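Local atomic coordinates of aminotransferase class-III (Sphaerobacter thermophilus DSM 20745, PDB entry 6K8H), a protein that belongs to the class-III aminotransferases, a family within the clan of pyridoxal-phosphate-dependent aminotransferases, and is also named an omega-transaminase. Residues I88-D93 and A320-M325; I135-A140 and M300-P305; R240-T245 and T274-A279; A361-Q366 and A439-A444; Q366-G371 and H375-Q380. One frame throughout, in Å; residues are numbered along the deposited sequence.

Contact 1 (I88-D93 and A320-M325); sequences IRQLAD and ANPVTM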
# COMPACT_ATOMS: atom_id res chain seq x y z
N ILE B 88 4.94 21.01 -5.80
CA ILE B 88 5.79 21.51 -6.92
C ILE B 88 7.16 21.91 -6.35
O ILE B 88 8.16 21.61 -7.00
CB ILE B 88 5.07 22.63 -7.67
CG1 ILE B 88 3.93 22.06 -8.53
CG2 ILE B 88 6.05 23.45 -8.49
CD1 ILE B 88 2.96 23.09 -9.04
N ARG B 89 7.20 22.55 -5.18
CA ARG B 89 8.47 22.86 -4.55
C ARG B 89 9.29 21.59 -4.33
O ARG B 89 10.51 21.57 -4.57
CB ARG B 89 8.26 23.57 -3.21
CG ARG B 89 8.12 25.09 -3.29
CD ARG B 89 8.33 25.73 -1.91
NE ARG B 89 7.24 25.41 -0.98
CZ ARG B 89 6.05 26.02 -0.98
NH1 ARG B 89 5.79 26.97 -1.87
NH2 ARG B 89 5.12 25.67 -0.10
N GLN B 90 8.63 20.52 -3.86
CA GLN B 90 9.36 19.29 -3.55
C GLN B 90 9.87 18.60 -4.82
O GLN B 90 10.95 18.01 -4.81
CB GLN B 90 8.47 18.32 -2.76
CG GLN B 90 9.20 17.04 -2.36
CD GLN B 90 10.42 17.31 -1.53
OE1 GLN B 90 10.40 18.15 -0.63
NE2 GLN B 90 11.51 16.60 -1.81
N LEU B 91 9.09 18.68 -5.91
CA LEU B 91 9.45 17.98 -7.14
C LEU B 91 10.83 18.39 -7.62
O LEU B 91 11.58 17.56 -8.16
CB LEU B 91 8.43 18.26 -8.24
CG LEU B 91 7.01 17.72 -8.15
CD1 LEU B 91 6.23 18.12 -9.39
CD2 LEU B 91 7.01 16.23 -8.01
N ALA B 92 11.18 19.66 -7.43
CA ALA B 92 12.50 20.14 -7.80
C ALA B 92 13.61 19.45 -7.01
O ALA B 92 14.76 19.43 -7.46
CB ALA B 92 12.57 21.65 -7.60
N ASP B 93 13.30 18.89 -5.84
CA ASP B 93 14.29 18.23 -4.99
C ASP B 93 14.36 16.72 -5.19
O ASP B 93 15.32 16.10 -4.75
CB ASP B 93 13.98 18.50 -3.50
CG ASP B 93 14.40 19.90 -3.06
OD1 ASP B 93 15.05 20.61 -3.85
OD2 ASP B 93 14.07 20.28 -1.91
N ALA B 320 6.99 7.08 3.60
CA ALA B 320 7.47 8.41 3.97
C ALA B 320 8.18 9.11 2.81
O ALA B 320 9.08 9.92 3.02
CB ALA B 320 8.39 8.34 5.20
N ASN B 321 7.76 8.83 1.58
CA ASN B 321 8.32 9.56 0.46
C ASN B 321 8.02 11.05 0.63
O ASN B 321 7.00 11.42 1.22
CB ASN B 321 7.77 9.04 -0.87
CG ASN B 321 6.34 9.46 -1.10
OD1 ASN B 321 6.07 10.55 -1.60
ND2 ASN B 321 5.39 8.59 -0.74
N PRO B 322 8.93 11.92 0.20
CA PRO B 322 8.77 13.35 0.52
C PRO B 322 7.55 13.99 -0.12
O PRO B 322 7.02 14.96 0.43
CB PRO B 322 10.07 13.98 -0.00
CG PRO B 322 11.07 12.85 0.07
CD PRO B 322 10.28 11.61 -0.29
N VAL B 323 7.07 13.51 -1.26
CA VAL B 323 5.87 14.13 -1.82
C VAL B 323 4.69 13.93 -0.89
O VAL B 323 4.01 14.89 -0.52
CB VAL B 323 5.59 13.59 -3.24
CG1 VAL B 323 4.26 14.13 -3.72
CG2 VAL B 323 6.71 14.03 -4.16
N THR B 324 4.41 12.68 -0.50
CA THR B 324 3.32 12.42 0.44
C THR B 324 3.53 13.15 1.76
O THR B 324 2.58 13.69 2.33
CB THR B 324 3.19 10.92 0.69
OG1 THR B 324 2.92 10.25 -0.54
CG2 THR B 324 2.06 10.62 1.71
N MET B 325 4.78 13.22 2.24
CA MET B 325 5.02 13.87 3.53
C MET B 325 4.75 15.36 3.46
O MET B 325 4.14 15.93 4.37
CB MET B 325 6.46 13.60 3.99
CG MET B 325 6.76 12.13 4.26
SD MET B 325 5.83 11.40 5.64
CE MET B 325 4.40 10.72 4.79

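Contact 2 (I135-A140 and M300-P305); sequences IKAARA and MSVFDP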
# COMPACT_ATOMS: atom_id res chain seq x y z
N ILE B 135 -1.74 -4.69 13.16
CA ILE B 135 -1.98 -6.07 13.57
C ILE B 135 -0.67 -6.80 13.81
O ILE B 135 -0.51 -7.53 14.80
CB ILE B 135 -2.84 -6.78 12.51
CG1 ILE B 135 -4.28 -6.29 12.63
CG2 ILE B 135 -2.71 -8.31 12.66
CD1 ILE B 135 -5.12 -6.52 11.38
N LYS B 136 0.29 -6.61 12.90
CA LYS B 136 1.62 -7.26 13.01
C LYS B 136 2.35 -6.76 14.26
O LYS B 136 2.97 -7.56 14.95
CB LYS B 136 2.39 -7.08 11.70
CG LYS B 136 1.84 -7.91 10.54
CD LYS B 136 2.36 -7.52 9.19
CE LYS B 136 3.86 -7.42 9.11
NZ LYS B 136 4.47 -8.65 8.56
N ALA B 137 2.27 -5.46 14.54
CA ALA B 137 2.92 -4.93 15.72
C ALA B 137 2.34 -5.56 16.97
O ALA B 137 3.08 -5.92 17.90
CB ALA B 137 2.78 -3.41 15.78
N ALA B 138 1.01 -5.71 17.02
CA ALA B 138 0.36 -6.31 18.18
C ALA B 138 0.77 -7.76 18.36
O ALA B 138 0.99 -8.22 19.49
CB ALA B 138 -1.16 -6.19 18.06
N ARG B 139 0.86 -8.51 17.26
CA ARG B 139 1.36 -9.88 17.37
C ARG B 139 2.78 -9.90 17.92
O ARG B 139 3.11 -10.74 18.77
CB ARG B 139 1.30 -10.59 16.01
CG ARG B 139 -0.12 -10.92 15.51
CD ARG B 139 -0.12 -12.17 14.64
NE ARG B 139 -1.28 -12.24 13.73
CZ ARG B 139 -1.26 -11.85 12.46
NH1 ARG B 139 -0.16 -11.34 11.94
NH2 ARG B 139 -2.35 -11.95 11.71
N ALA B 140 3.65 -9.02 17.42
CA ALA B 140 5.04 -9.02 17.89
C ALA B 140 5.15 -8.59 19.33
O ALA B 140 6.05 -9.05 20.06
CB ALA B 140 5.91 -8.11 17.01
N MET B 300 4.99 0.56 19.97
CA MET B 300 5.70 0.84 18.73
C MET B 300 7.16 0.40 18.78
O MET B 300 7.79 0.30 17.73
CB MET B 300 5.61 2.33 18.40
CG MET B 300 4.18 2.80 18.08
SD MET B 300 3.64 2.19 16.48
CE MET B 300 4.78 3.10 15.43
N SER B 301 7.70 0.10 19.97
CA SER B 301 9.10 -0.34 20.07
C SER B 301 9.37 -1.65 19.33
O SER B 301 10.54 -1.96 19.06
CB SER B 301 9.50 -0.49 21.54
OG SER B 301 8.77 -1.53 22.13
N VAL B 302 8.34 -2.42 18.97
CA VAL B 302 8.57 -3.63 18.17
C VAL B 302 9.20 -3.29 16.82
O VAL B 302 9.79 -4.16 16.17
CB VAL B 302 7.25 -4.42 17.97
CG1 VAL B 302 6.65 -4.78 19.32
CG2 VAL B 302 6.25 -3.64 17.11
N PHE B 303 9.08 -2.03 16.38
CA PHE B 303 9.64 -1.58 15.11
C PHE B 303 11.05 -0.99 15.23
O PHE B 303 11.70 -0.76 14.21
CB PHE B 303 8.74 -0.51 14.50
CG PHE B 303 7.39 -1.00 14.09
CD1 PHE B 303 7.25 -1.94 13.09
CD2 PHE B 303 6.25 -0.48 14.69
CE1 PHE B 303 5.99 -2.37 12.70
CE2 PHE B 303 4.99 -0.90 14.31
CZ PHE B 303 4.87 -1.85 13.31
N ASP B 304 11.50 -0.70 16.44
CA ASP B 304 12.75 0.03 16.66
C ASP B 304 13.94 -0.80 16.18
O ASP B 304 14.18 -1.88 16.73
CB ASP B 304 12.86 0.35 18.15
CG ASP B 304 14.05 1.23 18.50
OD1 ASP B 304 14.98 1.36 17.68
OD2 ASP B 304 14.06 1.78 19.62
N PRO B 305 14.71 -0.34 15.19
CA PRO B 305 15.86 -1.12 14.72
C PRO B 305 17.16 -0.78 15.43
O PRO B 305 18.19 -1.36 15.08
CB PRO B 305 15.93 -0.72 13.24
CG PRO B 305 15.55 0.77 13.28
CD PRO B 305 14.53 0.90 14.41

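Contact 3 (R240-T245 and T274-A279); sequences RLREIT and TPDLTA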
# COMPACT_ATOMS: atom_id res chain seq x y z
N ARG B 240 -15.61 0.29 28.50
CA ARG B 240 -15.47 -1.07 29.00
C ARG B 240 -14.57 -1.91 28.10
O ARG B 240 -13.84 -2.78 28.59
CB ARG B 240 -16.85 -1.71 29.14
CG ARG B 240 -17.62 -1.12 30.32
CD ARG B 240 -19.06 -1.58 30.35
NE ARG B 240 -19.18 -3.04 30.33
CZ ARG B 240 -20.29 -3.70 30.61
NH1 ARG B 240 -21.40 -3.03 30.94
NH2 ARG B 240 -20.32 -5.02 30.55
N LEU B 241 -14.60 -1.66 26.78
CA LEU B 241 -13.66 -2.32 25.88
C LEU B 241 -12.23 -1.95 26.24
O LEU B 241 -11.34 -2.82 26.27
CB LEU B 241 -13.97 -1.94 24.42
CG LEU B 241 -13.04 -2.54 23.35
CD1 LEU B 241 -13.09 -4.06 23.37
CD2 LEU B 241 -13.37 -2.01 21.94
N ARG B 242 -11.98 -0.66 26.52
CA ARG B 242 -10.64 -0.26 26.94
C ARG B 242 -10.23 -0.97 28.23
O ARG B 242 -9.09 -1.45 28.35
CB ARG B 242 -10.57 1.27 27.10
CG ARG B 242 -9.29 1.79 27.77
CD ARG B 242 -8.06 1.73 26.84
NE ARG B 242 -7.52 0.37 26.73
CZ ARG B 242 -6.40 0.05 26.09
NH1 ARG B 242 -5.68 0.98 25.48
NH2 ARG B 242 -6.01 -1.22 26.05
N GLU B 243 -11.15 -1.07 29.19
CA GLU B 243 -10.81 -1.71 30.47
C GLU B 243 -10.48 -3.18 30.29
O GLU B 243 -9.48 -3.68 30.83
CB GLU B 243 -11.95 -1.54 31.49
CG GLU B 243 -12.18 -0.12 31.94
CD GLU B 243 -11.38 0.25 33.17
OE1 GLU B 243 -10.18 -0.08 33.23
OE2 GLU B 243 -11.96 0.87 34.10
N ILE B 244 -11.29 -3.90 29.51
CA ILE B 244 -11.07 -5.35 29.44
C ILE B 244 -9.82 -5.67 28.63
O ILE B 244 -9.08 -6.60 28.97
CB ILE B 244 -12.32 -6.08 28.89
CG1 ILE B 244 -12.12 -7.60 28.98
CG2 ILE B 244 -12.63 -5.67 27.46
CD1 ILE B 244 -13.37 -8.40 28.71
N THR B 245 -9.56 -4.91 27.55
CA THR B 245 -8.32 -5.15 26.80
C THR B 245 -7.10 -4.82 27.64
O THR B 245 -6.10 -5.55 27.60
CB THR B 245 -8.29 -4.37 25.49
OG1 THR B 245 -8.58 -2.99 25.74
CG2 THR B 245 -9.30 -4.94 24.50
N THR B 274 -8.21 6.14 25.01
CA THR B 274 -6.84 6.12 24.52
C THR B 274 -6.50 4.73 24.01
O THR B 274 -6.26 3.82 24.83
CB THR B 274 -5.87 6.51 25.64
OG1 THR B 274 -6.30 7.73 26.26
CG2 THR B 274 -4.46 6.67 25.10
N PRO B 275 -6.44 4.51 22.71
CA PRO B 275 -6.05 3.18 22.20
C PRO B 275 -4.55 2.98 22.36
O PRO B 275 -3.79 3.91 22.65
CB PRO B 275 -6.46 3.22 20.72
CG PRO B 275 -6.43 4.70 20.36
CD PRO B 275 -6.79 5.44 21.63
N ASP B 276 -4.13 1.74 22.18
CA ASP B 276 -2.70 1.44 22.19
C ASP B 276 -2.07 1.78 20.85
O ASP B 276 -0.94 2.28 20.80
CB ASP B 276 -2.49 -0.03 22.56
CG ASP B 276 -3.10 -0.37 23.91
OD1 ASP B 276 -2.67 0.23 24.93
OD2 ASP B 276 -4.03 -1.20 23.95
N LEU B 277 -2.79 1.50 19.76
CA LEU B 277 -2.37 1.85 18.42
C LEU B 277 -3.53 2.48 17.67
O LEU B 277 -4.70 2.24 17.98
CB LEU B 277 -1.87 0.64 17.61
CG LEU B 277 -0.62 -0.09 18.11
CD1 LEU B 277 -0.35 -1.32 17.27
CD2 LEU B 277 0.60 0.82 18.15
N THR B 278 -3.18 3.28 16.67
CA THR B 278 -4.13 3.87 15.73
C THR B 278 -3.59 3.69 14.32
O THR B 278 -2.41 3.97 14.05
CB THR B 278 -4.35 5.36 16.02
OG1 THR B 278 -4.76 5.54 17.38
CG2 THR B 278 -5.44 5.90 15.12
N ALA B 279 -4.45 3.20 13.43
CA ALA B 279 -4.21 3.18 11.99
C ALA B 279 -4.87 4.41 11.37
O ALA B 279 -5.97 4.80 11.76
CB ALA B 279 -4.77 1.91 11.35

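Contact 4 (A361-Q366 and A439-A444); sequences AGVPGQ and AALQDA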
# COMPACT_ATOMS: atom_id res chain seq x y z
N ALA B 361 -41.52 16.08 3.58
CA ALA B 361 -42.00 15.11 2.57
C ALA B 361 -42.78 13.96 3.22
O ALA B 361 -43.33 13.17 2.50
CB ALA B 361 -40.85 14.60 1.74
N GLY B 362 -42.78 13.87 4.54
CA GLY B 362 -43.44 12.71 5.13
C GLY B 362 -42.72 11.40 4.91
O GLY B 362 -43.36 10.34 4.92
N VAL B 363 -41.41 11.44 4.67
CA VAL B 363 -40.62 10.25 4.36
C VAL B 363 -39.86 9.87 5.62
O VAL B 363 -39.08 10.69 6.13
CB VAL B 363 -39.65 10.51 3.19
CG1 VAL B 363 -38.75 9.29 2.94
CG2 VAL B 363 -40.43 10.88 1.92
N PRO B 364 -40.06 8.67 6.17
CA PRO B 364 -39.29 8.27 7.35
C PRO B 364 -37.79 8.23 7.06
O PRO B 364 -37.36 7.81 5.98
CB PRO B 364 -39.83 6.88 7.68
CG PRO B 364 -41.21 6.86 7.07
CD PRO B 364 -41.10 7.69 5.83
N GLY B 365 -37.01 8.73 8.00
CA GLY B 365 -35.57 8.70 7.82
C GLY B 365 -34.89 9.37 8.98
O GLY B 365 -35.52 9.89 9.90
N GLN B 366 -33.56 9.36 8.91
CA GLN B 366 -32.74 9.95 9.95
C GLN B 366 -31.40 10.28 9.32
O GLN B 366 -31.09 9.83 8.21
CB GLN B 366 -32.58 9.01 11.15
CG GLN B 366 -32.01 7.66 10.77
CD GLN B 366 -32.06 6.65 11.89
OE1 GLN B 366 -31.61 6.91 13.01
NE2 GLN B 366 -32.59 5.46 11.59
N ALA B 439 -35.41 17.53 -4.23
CA ALA B 439 -35.84 17.18 -5.58
C ALA B 439 -35.65 15.69 -5.86
O ALA B 439 -36.49 15.06 -6.51
CB ALA B 439 -35.09 18.03 -6.60
N ALA B 440 -34.54 15.10 -5.38
CA ALA B 440 -34.27 13.69 -5.62
C ALA B 440 -35.28 12.79 -4.91
O ALA B 440 -35.66 11.74 -5.43
CB ALA B 440 -32.85 13.34 -5.17
N LEU B 441 -35.67 13.17 -3.70
CA LEU B 441 -36.71 12.43 -2.99
C LEU B 441 -38.02 12.46 -3.77
O LEU B 441 -38.67 11.41 -3.96
CB LEU B 441 -36.87 13.02 -1.59
CG LEU B 441 -37.47 12.24 -0.42
CD1 LEU B 441 -36.80 10.88 -0.28
CD2 LEU B 441 -37.31 13.07 0.86
N GLN B 442 -38.38 13.63 -4.30
CA GLN B 442 -39.63 13.72 -5.10
C GLN B 442 -39.50 12.79 -6.30
O GLN B 442 -40.41 11.98 -6.52
CB GLN B 442 -39.88 15.17 -5.49
CG GLN B 442 -40.25 16.05 -4.31
CD GLN B 442 -40.17 17.53 -4.62
OE1 GLN B 442 -40.02 17.93 -5.77
NE2 GLN B 442 -40.26 18.35 -3.58
N ASP B 443 -38.36 12.83 -7.00
CA ASP B 443 -38.13 11.93 -8.13
C ASP B 443 -38.30 10.47 -7.73
O ASP B 443 -38.98 9.70 -8.42
CB ASP B 443 -36.73 12.13 -8.67
CG ASP B 443 -36.55 13.45 -9.36
OD1 ASP B 443 -37.52 14.22 -9.52
OD2 ASP B 443 -35.41 13.69 -9.76
N ALA B 444 -37.67 10.07 -6.63
CA ALA B 444 -37.69 8.67 -6.23
C ALA B 444 -39.10 8.21 -5.92
O ALA B 444 -39.43 7.03 -6.10
CB ALA B 444 -36.78 8.45 -5.02

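Contact 5 (Q366-G371 and H375-Q380); sequences QVTGYG and HIHLHQ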
# COMPACT_ATOMS: atom_id res chain seq x y z
N GLN B 366 -33.56 9.36 8.91
CA GLN B 366 -32.74 9.95 9.95
C GLN B 366 -31.40 10.28 9.32
O GLN B 366 -31.09 9.83 8.21
CB GLN B 366 -32.58 9.01 11.15
CG GLN B 366 -32.01 7.66 10.77
CD GLN B 366 -32.06 6.65 11.89
OE1 GLN B 366 -31.61 6.91 13.01
NE2 GLN B 366 -32.59 5.46 11.59
N VAL B 367 -30.64 11.13 9.99
CA VAL B 367 -29.32 11.50 9.52
C VAL B 367 -28.36 11.36 10.68
O VAL B 367 -28.57 11.97 11.74
CB VAL B 367 -29.27 12.92 8.94
CG1 VAL B 367 -27.94 13.13 8.23
CG2 VAL B 367 -30.42 13.14 7.96
N THR B 368 -27.31 10.56 10.50
CA THR B 368 -26.24 10.48 11.48
C THR B 368 -25.03 11.25 10.96
O THR B 368 -24.94 11.57 9.78
CB THR B 368 -25.84 9.02 11.77
OG1 THR B 368 -25.40 8.37 10.57
CG2 THR B 368 -27.00 8.26 12.37
N GLY B 369 -24.10 11.54 11.86
CA GLY B 369 -22.87 12.17 11.43
C GLY B 369 -22.19 12.91 12.56
O GLY B 369 -22.74 13.09 13.65
N TYR B 370 -20.97 13.35 12.26
CA TYR B 370 -20.15 14.08 13.22
C TYR B 370 -19.13 14.89 12.45
O TYR B 370 -18.61 14.44 11.43
CB TYR B 370 -19.45 13.13 14.21
CG TYR B 370 -18.83 13.90 15.35
CD1 TYR B 370 -17.58 14.51 15.21
CD2 TYR B 370 -19.51 14.07 16.55
CE1 TYR B 370 -17.02 15.25 16.24
CE2 TYR B 370 -18.96 14.81 17.59
CZ TYR B 370 -17.73 15.39 17.42
OH TYR B 370 -17.19 16.12 18.45
N GLY B 371 -18.83 16.10 12.94
CA GLY B 371 -17.93 16.96 12.20
C GLY B 371 -18.41 17.10 10.76
O GLY B 371 -19.58 17.39 10.51
N HIS B 375 -24.36 10.69 7.12
CA HIS B 375 -24.96 9.50 6.51
C HIS B 375 -26.48 9.68 6.56
O HIS B 375 -27.05 9.81 7.65
CB HIS B 375 -24.54 8.22 7.25
CG HIS B 375 -24.62 6.97 6.43
ND1 HIS B 375 -25.69 6.68 5.60
CD2 HIS B 375 -23.77 5.92 6.33
CE1 HIS B 375 -25.49 5.51 5.02
NE2 HIS B 375 -24.33 5.03 5.43
N ILE B 376 -27.12 9.71 5.38
CA ILE B 376 -28.58 9.76 5.27
C ILE B 376 -29.13 8.34 5.32
O ILE B 376 -28.57 7.43 4.71
CB ILE B 376 -29.03 10.48 3.99
CG1 ILE B 376 -28.30 11.82 3.83
CG2 ILE B 376 -30.54 10.71 4.02
CD1 ILE B 376 -28.61 12.52 2.50
N HIS B 377 -30.22 8.15 6.05
CA HIS B 377 -30.89 6.87 6.18
C HIS B 377 -32.36 7.06 5.85
O HIS B 377 -32.98 8.00 6.36
CB HIS B 377 -30.75 6.34 7.60
CG HIS B 377 -29.33 6.29 8.09
ND1 HIS B 377 -28.45 5.30 7.72
CD2 HIS B 377 -28.65 7.11 8.92
CE1 HIS B 377 -27.29 5.50 8.32
NE2 HIS B 377 -27.38 6.60 9.04
N LEU B 378 -32.90 6.18 5.02
CA LEU B 378 -34.31 6.25 4.63
C LEU B 378 -35.16 5.26 5.41
O LEU B 378 -36.08 4.62 4.88
CB LEU B 378 -34.46 6.06 3.12
CG LEU B 378 -33.64 7.13 2.39
CD1 LEU B 378 -33.91 7.11 0.90
CD2 LEU B 378 -33.91 8.52 2.96
N HIS B 379 -34.83 5.11 6.69
CA HIS B 379 -35.59 4.31 7.64
C HIS B 379 -35.39 4.94 9.01
O HIS B 379 -34.57 5.84 9.19
CB HIS B 379 -35.15 2.85 7.63
CG HIS B 379 -33.74 2.66 8.07
ND1 HIS B 379 -33.35 2.74 9.39
CD2 HIS B 379 -32.61 2.42 7.36
CE1 HIS B 379 -32.05 2.55 9.48
NE2 HIS B 379 -31.57 2.36 8.26
N GLN B 380 -36.15 4.46 9.99
CA GLN B 380 -36.06 4.98 11.35
C GLN B 380 -35.70 3.88 12.35
O GLN B 380 -36.11 3.92 13.51
CB GLN B 380 -37.35 5.69 11.73
CG GLN B 380 -37.42 7.09 11.11
CD GLN B 380 -38.72 7.83 11.37
OE1 GLN B 380 -39.78 7.23 11.52
NE2 GLN B 380 -38.63 9.15 11.41

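Contact 1 (I88-D93 and A320-M325)
The side-chain amide of Gln90 has one face turned to the ring of Pro322. CB of Pro322 lies over that face, 3.5 Å from Gln90 NE2 and slightly farther from CD. A second amide, that of Asn321, does not touch the 88-93 segment. It is the N-cap of helix 322-334, so the contact sets the C-terminal part of helix 81-91 against the capped first turn of another helix. Thr324 N reaches Asn321 OD1 from above the carbonyl plane, in a nearly straight bond of 2.9 Å with an N-H...O angle of 176°. At the other end of the amide, ND2 of Asn321 donates to Thr324 OG1 at 3.0 Å. ND2 also reaches Phe318 O, and OG1 of Thr324 bonds to Pro289 O. The cap is thus gripped from both of its polar atoms.

Gln90 places its CG opposite the backbone N (chi1 -178°). The chain then bends at chi2, which brings the amide over the proline. NE2 of Gln90 is hydrogen-bonded to Gly94 O, just past the segment, so the proline meets it by van der Waals contact alone. His103 of helix 102-114 packs on both Gln90 and Pro322. Leu91 also belongs to the dimer interface: its O accepts from Asn84 ND2 of the second subunit, and its side chain packs on Ile88 of that subunit. Across the contact itself, a methyl of Leu91, CD2, lies 4.4 Å from CG2 of Val323.

Contact 2 (I135-A140 and M300-P305)
Ala137 of helix 127-142 presses its CB between two side chains of the 3-10 turn 301-303. CB is 3.6 Å from Phe303 CZ, and it meets the ring obliquely. It is also 3.7 Å from CG2 of Val302. That same CG2 stands over one face of the Phe303 ring, so valine, phenylalanine and alanine close on one another. This is the tight part of the contact, and its residues are buried. Val302 points CG1 away from its own carbonyl carbon (chi1 -57°), and this branch runs along the helix backbone, 4.0 Å from Ala137 O.

The looser part lies one turn further along the helix. Ala140 is partly exposed, and its CB stays 4.0 Å from Val302 CB. The side chains that meet are all apolar. The 3-10 turn is held by its own backbone, with Phe303 N bonded to Met300 O at 3.0 Å.

Elsewhere on the helix, Lys136 forms a salt bridge with Glu162 and Arg139 with Asp159, both of the second subunit. Phe303 packs on Arg122 of strand 120-124 and on Met133, while Ala137 also touches Leu277 of strand 277-281. The turn thus lies against helix 127-142 and strand 120-124, an outermost strand of the seven-stranded sheet within this chain.

Contact 3 (R240-T245 and T274-A279)
Arg242 grips Asp276 end-on with two nitrogens, each taking a different carboxylate oxygen. NH2 donates to OD2 of Asp276 at 2.9 Å, reaching it on the syn side, 20° out of the carboxylate plane. NH1 donates to OD1 of Asp276 at 3.2 Å, coming from well above that plane. The guanidinium and the carboxylate are turned 69° apart, so this salt bridge is not the flat, coplanar fork.

The donors of Arg242 have further work. NH1 also gives a bond of 3.0 Å to the backbone oxygen of Thr274. That oxygen lies at the edge of the guanidinium, and the donor lies in its carbonyl plane. NH2 makes a weak bond of 3.1 Å to Thr245 OG1, one turn along the same helix. Four bonds, one of them weak, thus share the two terminal nitrogens and fix the rotation of the group. The side chain reaches them by bending twice, at chi2 and chi3, which also lays CD 3.4 Å from Thr274 O.

Asp276 OD2 has a second donor, the backbone N of Leu252. The carboxylate therefore joins the arginine to strand 251-255 as well. Two donors on OD2 would be expected to favour the charged form of Asp276.

Helix 235-248 connects the adjacent parallel strands 216-221 and 251-255, a beta-alpha-beta crossover of the seven-stranded sheet. Its Leu241 and Arg242 touch Leu252 of strand 251-255, and Leu241 touches Ile209 of helix 202-211. Residues 274-276 lead into strand 277-281, whose Leu277 pairs through its backbone with strand 251-255.

Contact 4 (A361-Q366 and A439-A444)
Leu441 reaches out from helix 427-445 and meets Ala361 and Val363 with its two methyls, an apolar contact. CD2 does most of the touching: it lies 4.0 Å from Ala361 CB and 4.0 Å from Val363 CG2. The other methyl, CD1, faces the second branch of the valine, with CG1 of Val363 4.1 Å away. Val363 and Leu441 run antiparallel alongside each other, branch against branch. Leu441 CG swings to the far side from its backbone N (chi1 -158°), which sends both methyls toward the loop. Val363 directs CG1 opposite its own N (chi1 176°), leaving CG2 beside that N and against the leucine. The contact is small, with 108 Å² buried in all.

Backbone interaction shapes the loop partner. Helix 337-361 ends here in a Schellman motif. Gly362 takes a positive phi of 70°, a value that favours glycine, and two bonds run back into the last turn. The chain then turns so that Val363 comes back beside Ala361, and both can reach one leucine. Segment 439-444 of helix 427-445 keeps regular backbone bonds, such as Asp443 N to Ala439 O at 3.0 Å.

Further packing extends the apolar patch along the neighbouring helices. Leu441 also lies on Val357 and Leu358 of helix 337-361, and Val363 on Leu358. Arg445, of the same helix as Leu441, touches both Ala361 and Val363.

Charge lies on another side of the same helix: Asp443 OD2 forms a salt bridge with Arg409 NH2.

Contact 5 (Q366-G371 and H375-Q380)
Thr368 and His375 run alongside each other on one face of a beta hairpin, with Thr368 OG1 3.4 Å from His375 CB. Thr368 crosses His377 at about a right angle and meets the edge of that imidazole. OG1 of Thr368 and NE2 of His377 come within 3.1 Å, and both share Gly229 O, the histidine only weakly. The His377 ring in turn puts CE1 over one face of the His375 ring, offset toward its rim.

The Gln366 amide is turned 73° from the His377 ring, and Gln366 CG packs on His377 CB at 3.7 Å. Beyond CG the chain is extended and carries NE2 to His379 O at 3.1 Å, from above the carbonyl plane. NE2 also bonds to Arg381 O.

The antiparallel strands are joined by paired backbone bonds at Gln366-His377 and Thr368-His375. Between them, Val367 and Ile376 form a non-hydrogen-bonded pair. These two point to the other face, against Val354 of helix 337-361.

Val367 and Ile376 thus make one face apolar here, while Gln366, Thr368, His375 and His377 bring polar groups to the other. There, backbone carbonyls are the acceptors: His379 O and Arg381 O hold the Gln366 amide, and Gly229 O serves both Thr368 and His377.

Contacts 2 and 3 meet directly: Leu277 packs on Ala137 and Met300, with Met300 SD 3.7 Å from Leu277 CD2. Their centres are about 16 Å apart. Contacts 4 and 5 share Gln366 and have centres about 13 Å apart. Contact 1 lies opposite these two across the chain's centre, about 46 Å from contact 4, centre to centre. Contacts 1 and 2 both touch the second subunit. The side chains of Pro322, Phe303 and Pro275 are each about 14 Å from a bound (5-hydroxy-4,6-dimethylpyridin-3-yl)methyl dihydrogen phosphate, and that of His375 about 12 Å. Helix 127-142 of contact 2 carries pocket residues Gly127 and Thr128. Strand 277-281 of contact 3 leads to pocket residue Lys282.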